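Local coordinates for major pilin protein fimA (Silicibacter pomeroyi, PDB 2IMH) that is of unknown function, but belongs to the DUF1028 family and has a layered alpha-beta architecture consistent with an Ntn-hydrolase-like fold, at residues A[7-12]-A[133-138]; A[20-25]-A[148-153]; A[144-149]-A[168-173]. All coordinates share one frame; numbering follows the deposited sequence. Where two conformers were deposited one is given.

Contact 1: A[7-12]-A[133-138]; sequences ILAHDP and EAFVAS
In an alpha-beta layered sandwich consistent with an Ntn-hydrolase-like fold, F135 of helix 126-137 reaches down onto I7 and A9 of strand 4-11, joining the helical layer to the six-stranded sheet. The contact is made by one aromatic side chain and two residues of the strand. I7 and A9, two positions apart, both point toward the helix, while L8 between them turns to the opposite face, where it meets M41, A43 and A87 of the second sheet.

F135 is suited to spanning the gap between layers because its ring is long as well as wide. CG lies anti to the backbone N (chi1 -175°), which extends the ring from the helix to the sheet. Its outer end comes down on the methyl of A9: F135 CZ is 3.3 Å from A9 CB, closer than usual for two carbons, so the packing here is tight, and the CE2 and CE1 atoms of the same ring follow at 3.8 and 3.9 Å. The approach is oblique to the ring. Alanine suits this place: its single methyl fits the short distance between strand and ring end.

Nearer the helix, the long branch of I7 lies against the root of the phenylalanine side chain, and its CG1, anti to N as well, carries the delta methyl outward. Other residues complete the surroundings: the rings of F135 and F112 meet with planes about 50° apart, and R145 of helix 142-155 also touches F135. An alanine in place of F135 would probably open a gap above A9 and strip I7 CD1 of the ring beside it, leaving just the beta carbon of this residue to touch. As it stands, I7 CD1 rests 3.8 Å from F135 CB, at the base of the ring.

Contact 2: A[20-25]-A[148-153]; sequences AAATGS and AALIAA
L150 is brought onto A20, A21 and A22 by a chi1 of -68°, which sets its CG anti to the carbonyl carbon, and by a chi2 of -175°, which extends the CD1 branch. The isobutyl group thus leaves helix 142-155 as a fork, with a separate task for each prong. L150 CD1 lies alongside the methyl of A20, 4.0 Å from A20 CB. The other prong settles on the strand backbone: L150 CD2 is 3.7 Å from A21 N, and it also lies 4.4 Å from A22 CB.

The choice of alanines follows from this. A20 and A22 direct their methyls toward the helix, and being small they let the leucine come down between them to the main chain. The side chain of A21 turns away, to S6 on the neighbouring strand, so that what it offers L150 is backbone. On the helix side M131, I190 and L193 also touch the leucine, burying it among apolar groups.

Past the strand the chain turns aside in an ST turn, S25 N donating to T23 OG1 over 3.0 Å. The segment axes of helix and strand run in roughly the same direction, 29° apart and 8.6 Å from each other, and a branched aliphatic side chain seated on small strand residues joins the helical and sheet layers of an alpha-beta sandwich.

Contact 3: A[144-149]-A[168-173]; sequences RRLLAA and MLVLHP
M168, a selenomethionine in the crystal, sends its terminal methyl as a knob into the hollow between L146 and L147 on helix 142-155. Its chain leaves strand 165-172 extended and then bends at the selenium (chi3 -63°), so the CE methyl turns in against the helix surface. One wall of the hollow is the base of the first leucine, with L146 CB 3.5 Å from M168 CE. The other is the branch point of the second: L147 CG and L147 CD2 both stand 3.4 Å from M168 CE, the two side chains crossing at about a right angle. These separations are short for carbon pairs, but M168 was deposited in two conformers, so how tight the fit really is remains doubtful.

A second bump points the other way. L146 CD1 projects from the helix into the notch on the strand between M168 and V170, touching M168 SE at 3.8 Å and V170 CG2 at the same distance. V170 suits the far side of this notch because its beta branch places a methyl firmly beside the backbone, whereas the unbranched M168 can bend to follow the relief of the helix. A20 of the adjoining strand touches both M168 and L146, and L193 and Y197 of helix 189-200 close in on L147.

Every side chain that meets across these two segments is apolar and buried. Helix and strand run nearly antiparallel, and their adhesion at this point depends on dispersion and the exclusion of water, with complementary shape taking the place of directional bonds.

From the N terminus, strand 4-11 opens contact 1, whose loop closes 121 residues later on helix 126-137. Strand 16-23, its hairpin partner, opens contact 2 inside that loop, but contact 2 closes beyond it, on helix 142-155, so the two cross. Contact 3 follows contact 1 in series: it starts on helix 142-155, on a segment that shares A148 and A149 with contact 2, and closes a short loop at strand 165-172. Together the contacts bind two consecutive helices to three adjacent strands of one sheet. Between contacts, A134 packs on A152, the backbones of I7 and A20 pair through a probable hydrogen bond, and R145 forms a long, weak ion pair with D11.

Contact 1: A[7-12]-A[133-138]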
loop_
_atom_site.group_PDB
_atom_site.type_symbol
_atom_site.label_atom_id
_atom_site.label_comp_id
_atom_site.label_asym_id
_atom_site.label_seq_id
_atom_site.Cartn_x
_atom_site.Cartn_y
_atom_site.Cartn_z
ATOM N N ILE A 7 -1.043 -3.099 4.264
ATOM C CA ILE A 7 0.028 -2.585 5.095
ATOM C C ILE A 7 0.535 -1.316 4.438
ATOM O O ILE A 7 0.657 -1.280 3.222
ATOM C CB ILE A 7 1.176 -3.605 5.274
ATOM C CG1 ILE A 7 2.226 -3.065 6.247
ATOM C CG2 ILE A 7 1.765 -4.069 3.922
ATOM C CD1 ILE A 7 3.041 -4.143 6.888
ATOM N N LEU A 8 0.727 -0.276 5.244
ATOM C CA LEU A 8 1.384 0.973 4.806
ATOM C C LEU A 8 2.696 1.088 5.555
ATOM O O LEU A 8 2.764 0.772 6.743
ATOM C CB LEU A 8 0.523 2.197 5.105
ATOM C CG LEU A 8 -0.934 2.153 4.624
ATOM C CD1 LEU A 8 -1.728 3.374 5.119
ATOM C CD2 LEU A 8 -0.982 2.013 3.108
ATOM N N ALA A 9 3.736 1.575 4.882
ATOM C CA ALA A 9 5.019 1.719 5.563
ATOM C C ALA A 9 5.865 2.818 4.958
ATOM O O ALA A 9 5.697 3.166 3.794
ATOM C CB ALA A 9 5.799 0.396 5.525
ATOM N N HIS A 10 6.775 3.334 5.784
ATOM C CA HIS A 10 7.802 4.300 5.406
ATOM C C HIS A 10 9.151 3.569 5.442
ATOM O O HIS A 10 9.383 2.717 6.315
ATOM C CB HIS A 10 7.731 5.477 6.414
ATOM C CG HIS A 10 8.935 6.374 6.448
ATOM N ND1 HIS A 10 9.455 6.983 5.325
ATOM C CD2 HIS A 10 9.646 6.856 7.498
ATOM C CE1 HIS A 10 10.480 7.747 5.673
ATOM N NE2 HIS A 10 10.610 7.690 6.984
ATOM N N ASP A 11 10.013 3.868 4.474
ATOM C CA ASP A 11 11.359 3.305 4.430
ATOM C C ASP A 11 12.338 4.419 4.833
ATOM O O ASP A 11 12.719 5.230 3.995
ATOM C CB ASP A 11 11.670 2.822 3.015
ATOM C CG ASP A 11 13.041 2.171 2.901
ATOM O OD1 ASP A 11 13.434 1.438 3.818
ATOM O OD2 ASP A 11 13.717 2.393 1.875
ATOM N N PRO A 12 12.706 4.484 6.124
ATOM C CA PRO A 12 13.468 5.633 6.603
ATOM C C PRO A 12 14.750 5.898 5.825
ATOM O O PRO A 12 15.044 7.057 5.522
ATOM C CB PRO A 12 13.775 5.261 8.054
ATOM C CG PRO A 12 12.643 4.394 8.448
ATOM C CD PRO A 12 12.399 3.548 7.224
ATOM N N GLU A 133 4.888 -8.634 12.106
ATOM C CA GLU A 133 6.130 -9.338 12.439
ATOM C C GLU A 133 6.975 -9.595 11.188
ATOM O O GLU A 133 8.178 -9.360 11.196
ATOM C CB GLU A 133 5.817 -10.667 13.138
ATOM C CG GLU A 133 7.051 -11.517 13.470
ATOM C CD GLU A 133 6.712 -12.911 14.010
ATOM O OE1 GLU A 133 5.517 -13.287 14.070
ATOM O OE2 GLU A 133 7.657 -13.648 14.382
ATOM N N ALA A 134 6.345 -10.083 10.118
ATOM C CA ALA A 134 7.069 -10.354 8.868
ATOM C C ALA A 134 7.703 -9.092 8.287
ATOM O O ALA A 134 8.870 -9.120 7.885
ATOM C CB ALA A 134 6.176 -11.030 7.850
ATOM N N PHE A 135 6.963 -7.988 8.266
ATOM C CA PHE A 135 7.512 -6.731 7.749
ATOM C C PHE A 135 8.692 -6.225 8.576
ATOM O O PHE A 135 9.742 -5.887 8.030
ATOM C CB PHE A 135 6.444 -5.636 7.676
ATOM C CG PHE A 135 6.944 -4.383 7.050
ATOM C CD1 PHE A 135 6.975 -4.252 5.657
ATOM C CD2 PHE A 135 7.441 -3.350 7.845
ATOM C CE1 PHE A 135 7.484 -3.102 5.079
ATOM C CE2 PHE A 135 7.935 -2.198 7.273
ATOM C CZ PHE A 135 7.966 -2.081 5.886
ATOM N N VAL A 136 8.517 -6.181 9.893
ATOM C CA VAL A 136 9.539 -5.592 10.752
ATOM C C VAL A 136 10.771 -6.489 10.884
ATOM O O VAL A 136 11.882 -5.986 10.993
ATOM C CB VAL A 136 8.982 -5.152 12.136
ATOM C CG1 VAL A 136 7.886 -4.097 11.952
ATOM C CG2 VAL A 136 8.468 -6.339 12.927
ATOM N N ALA A 137 10.579 -7.808 10.834
ATOM C CA ALA A 137 11.699 -8.750 10.971
ATOM C C ALA A 137 12.559 -8.863 9.714
ATOM O O ALA A 137 13.723 -9.246 9.794
ATOM C CB ALA A 137 11.189 -10.121 11.378
ATOM N N SER A 138 11.986 -8.541 8.556
ATOM C CA SER A 138 12.685 -8.723 7.291
ATOM C C SER A 138 13.818 -7.725 7.115
ATOM O O SER A 138 13.644 -6.524 7.355
ATOM C CB SER A 138 11.723 -8.600 6.120
ATOM O OG SER A 138 12.430 -8.706 4.889
#

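Contact 2: A[20-25]-A[148-153]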
loop_
_atom_site.group_PDB
_atom_site.type_symbol
_atom_site.label_atom_id
_atom_site.label_comp_id
_atom_site.label_asym_id
_atom_site.label_seq_id
_atom_site.Cartn_x
_atom_site.Cartn_y
_atom_site.Cartn_z
ATOM N N ALA A 20 0.945 -2.203 0.471
ATOM C CA ALA A 20 0.613 -3.417 -0.258
ATOM C C ALA A 20 -0.672 -3.971 0.299
ATOM O O ALA A 20 -0.984 -3.751 1.470
ATOM C CB ALA A 20 1.716 -4.416 -0.146
ATOM N N ALA A 21 -1.423 -4.696 -0.526
ATOM C CA ALA A 21 -2.732 -5.184 -0.067
ATOM C C ALA A 21 -3.136 -6.409 -0.847
ATOM O O ALA A 21 -2.641 -6.653 -1.954
ATOM C CB ALA A 21 -3.789 -4.098 -0.252
ATOM N N ALA A 22 -4.058 -7.171 -0.281
ATOM C CA ALA A 22 -4.631 -8.309 -0.985
ATOM C C ALA A 22 -6.043 -8.503 -0.460
ATOM O O ALA A 22 -6.317 -8.185 0.703
ATOM C CB ALA A 22 -3.778 -9.565 -0.783
ATOM N N THR A 23 -6.946 -8.944 -1.340
ATOM C CA THR A 23 -8.308 -9.277 -0.931
ATOM C C THR A 23 -8.807 -10.539 -1.593
ATOM O O THR A 23 -8.225 -11.028 -2.569
ATOM C CB THR A 23 -9.352 -8.207 -1.327
ATOM O OG1 THR A 23 -9.480 -8.161 -2.755
ATOM C CG2 THR A 23 -9.026 -6.817 -0.754
ATOM N N GLY A 24 -9.919 -11.057 -1.070
ATOM C CA GLY A 24 -10.614 -12.131 -1.761
ATOM C C GLY A 24 -11.580 -11.633 -2.833
ATOM O O GLY A 24 -12.545 -12.336 -3.167
ATOM N N SER A 25 -11.319 -10.438 -3.373
ATOM C CA SER A 25 -12.121 -9.847 -4.438
ATOM C C SER A 25 -11.223 -9.213 -5.512
ATOM O O SER A 25 -10.009 -9.426 -5.506
ATOM C CB SER A 25 -13.102 -8.825 -3.854
ATOM O OG SER A 25 -14.114 -8.468 -4.789
ATOM N N ALA A 148 6.745 -9.806 1.769
ATOM C CA ALA A 148 6.856 -10.740 2.893
ATOM C C ALA A 148 5.641 -10.601 3.821
ATOM O O ALA A 148 5.095 -11.598 4.310
ATOM C CB ALA A 148 8.129 -10.499 3.656
ATOM N N ALA A 149 5.225 -9.355 4.050
ATOM C CA ALA A 149 4.044 -9.063 4.858
ATOM C C ALA A 149 2.769 -9.674 4.285
ATOM O O ALA A 149 1.997 -10.292 5.024
ATOM C CB ALA A 149 3.882 -7.562 5.052
ATOM N N LEU A 150 2.551 -9.525 2.975
ATOM C CA LEU A 150 1.370 -10.134 2.331
ATOM C C LEU A 150 1.373 -11.661 2.483
ATOM O O LEU A 150 0.361 -12.273 2.817
ATOM C CB LEU A 150 1.326 -9.792 0.841
ATOM C CG LEU A 150 1.070 -8.338 0.453
ATOM C CD1 LEU A 150 0.949 -8.242 -1.070
ATOM C CD2 LEU A 150 -0.192 -7.784 1.144
ATOM N N ILE A 151 2.523 -12.266 2.216
ATOM C CA ILE A 151 2.675 -13.718 2.339
ATOM C C ILE A 151 2.395 -14.226 3.763
ATOM O O ILE A 151 1.672 -15.217 3.947
ATOM C CB ILE A 151 4.056 -14.153 1.809
ATOM C CG1 ILE A 151 4.056 -14.078 0.279
ATOM C CG2 ILE A 151 4.457 -15.552 2.311
ATOM C CD1 ILE A 151 3.132 -15.102 -0.421
ATOM N N ALA A 152 2.935 -13.532 4.763
ATOM C CA ALA A 152 2.701 -13.907 6.170
ATOM C C ALA A 152 1.228 -13.757 6.535
ATOM O O ALA A 152 0.678 -14.568 7.277
ATOM C CB ALA A 152 3.557 -13.044 7.093
ATOM N N ALA A 153 0.594 -12.697 6.045
ATOM C CA ALA A 153 -0.822 -12.466 6.343
ATOM C C ALA A 153 -1.650 -13.586 5.741
ATOM O O ALA A 153 -2.571 -14.102 6.381
ATOM C CB ALA A 153 -1.266 -11.145 5.781
#

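Contact 3: A[144-149]-A[168-173]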
loop_
_atom_site.group_PDB
_atom_site.type_symbol
_atom_site.label_atom_id
_atom_site.label_comp_id
_atom_site.label_asym_id
_atom_site.label_seq_id
_atom_site.Cartn_x
_atom_site.Cartn_y
_atom_site.Cartn_z
ATOM N N ARG A 144 10.414 -5.941 -0.980
ATOM C CA ARG A 144 10.346 -7.348 -0.608
ATOM C C ARG A 144 9.819 -7.533 0.804
ATOM O O ARG A 144 9.259 -8.583 1.115
ATOM C CB ARG A 144 11.713 -8.039 -0.774
ATOM C CG ARG A 144 12.171 -8.151 -2.229
ATOM C CD ARG A 144 13.590 -8.765 -2.312
ATOM N NE ARG A 144 13.562 -10.198 -1.991
ATOM C CZ ARG A 144 14.628 -10.957 -1.719
ATOM N NH1 ARG A 144 15.861 -10.443 -1.725
ATOM N NH2 ARG A 144 14.457 -12.251 -1.441
ATOM N N ARG A 145 10.001 -6.517 1.652
ATOM C CA ARG A 145 9.439 -6.531 3.009
ATOM C C ARG A 145 7.919 -6.465 2.928
ATOM O O ARG A 145 7.218 -7.176 3.651
ATOM C CB ARG A 145 9.984 -5.359 3.837
ATOM C CG ARG A 145 11.252 -5.696 4.610
ATOM C CD ARG A 145 12.275 -4.577 4.597
ATOM N NE ARG A 145 11.830 -3.322 5.208
ATOM C CZ ARG A 145 12.403 -2.145 4.971
ATOM N NH1 ARG A 145 11.949 -1.051 5.555
ATOM N NH2 ARG A 145 13.429 -2.058 4.137
ATOM N N LEU A 146 7.420 -5.608 2.030
ATOM C CA LEU A 146 5.980 -5.492 1.797
ATOM C C LEU A 146 5.437 -6.815 1.297
ATOM O O LEU A 146 4.427 -7.308 1.796
ATOM C CB LEU A 146 5.670 -4.361 0.810
ATOM C CG LEU A 146 5.947 -2.928 1.298
ATOM C CD1 LEU A 146 5.852 -1.958 0.121
ATOM C CD2 LEU A 146 5.001 -2.512 2.447
ATOM N N LEU A 147 6.135 -7.429 0.340
ATOM C CA LEU A 147 5.711 -8.745 -0.161
ATOM C C LEU A 147 5.702 -9.803 0.946
ATOM O O LEU A 147 4.763 -10.598 1.044
ATOM C CB LEU A 147 6.574 -9.192 -1.344
ATOM C CG LEU A 147 6.360 -8.440 -2.664
ATOM C CD1 LEU A 147 7.479 -8.739 -3.679
ATOM C CD2 LEU A 147 4.986 -8.744 -3.280
ATOM N N ALA A 148 6.745 -9.806 1.769
ATOM C CA ALA A 148 6.856 -10.740 2.893
ATOM C C ALA A 148 5.641 -10.601 3.821
ATOM O O ALA A 148 5.095 -11.598 4.310
ATOM C CB ALA A 148 8.129 -10.499 3.656
ATOM N N ALA A 149 5.225 -9.355 4.050
ATOM C CA ALA A 149 4.044 -9.063 4.858
ATOM C C ALA A 149 2.769 -9.674 4.285
ATOM O O ALA A 149 1.997 -10.292 5.024
ATOM C CB ALA A 149 3.882 -7.562 5.052
HETATM N N MSE A 168 0.762 -3.492 -4.965
HETATM C CA MSE A 168 1.774 -2.740 -4.239
HETATM C C MSE A 168 1.875 -1.363 -4.863
HETATM O O MSE A 168 1.629 -1.194 -6.065
HETATM C CB MSE A 168 3.140 -3.433 -4.307
HETATM C CG MSE A 168 4.179 -2.877 -3.335
HETATM SE SE MSE A 168 5.690 -4.099 -3.066
HETATM C CE MSE A 168 4.650 -5.545 -2.293
ATOM N N LEU A 169 2.226 -0.385 -4.036
ATOM C CA LEU A 169 2.418 0.968 -4.512
ATOM C C LEU A 169 3.600 1.523 -3.738
ATOM O O LEU A 169 3.559 1.544 -2.498
ATOM C CB LEU A 169 1.165 1.809 -4.246
ATOM C CG LEU A 169 1.296 3.294 -4.603
ATOM C CD1 LEU A 169 1.461 3.418 -6.123
ATOM C CD2 LEU A 169 0.108 4.135 -4.104
ATOM N N VAL A 170 4.632 1.971 -4.449
ATOM C CA VAL A 170 5.808 2.549 -3.788
ATOM C C VAL A 170 6.229 3.825 -4.494
ATOM O O VAL A 170 6.323 3.864 -5.726
ATOM C CB VAL A 170 6.996 1.558 -3.715
ATOM C CG1 VAL A 170 8.262 2.249 -3.109
ATOM C CG2 VAL A 170 6.604 0.305 -2.897
ATOM N N LEU A 171 6.488 4.859 -3.694
ATOM C CA LEU A 171 6.805 6.198 -4.205
ATOM C C LEU A 171 8.105 6.706 -3.612
ATOM O O LEU A 171 8.382 6.499 -2.441
ATOM C CB LEU A 171 5.691 7.186 -3.836
ATOM C CG LEU A 171 4.241 6.796 -4.173
ATOM C CD1 LEU A 171 3.291 7.892 -3.698
ATOM C CD2 LEU A 171 4.102 6.557 -5.681
ATOM N N HIS A 172 8.885 7.406 -4.426
ATOM C CA HIS A 172 10.128 8.018 -3.976
ATOM C C HIS A 172 10.433 9.156 -4.947
ATOM O O HIS A 172 10.193 9.008 -6.141
ATOM C CB HIS A 172 11.257 7.011 -4.041
ATOM C CG HIS A 172 12.553 7.547 -3.527
ATOM N ND1 HIS A 172 13.428 8.262 -4.319
ATOM C CD2 HIS A 172 13.097 7.524 -2.286
ATOM C CE1 HIS A 172 14.468 8.638 -3.592
ATOM N NE2 HIS A 172 14.296 8.194 -2.357
ATOM N N PRO A 173 10.975 10.285 -4.457
ATOM C CA PRO A 173 11.140 11.439 -5.356
ATOM C C PRO A 173 12.104 11.236 -6.533
ATOM O O PRO A 173 12.026 11.993 -7.501
ATOM C CB PRO A 173 11.699 12.528 -4.434
ATOM C CG PRO A 173 12.317 11.799 -3.302
ATOM C CD PRO A 173 11.444 10.586 -3.093
#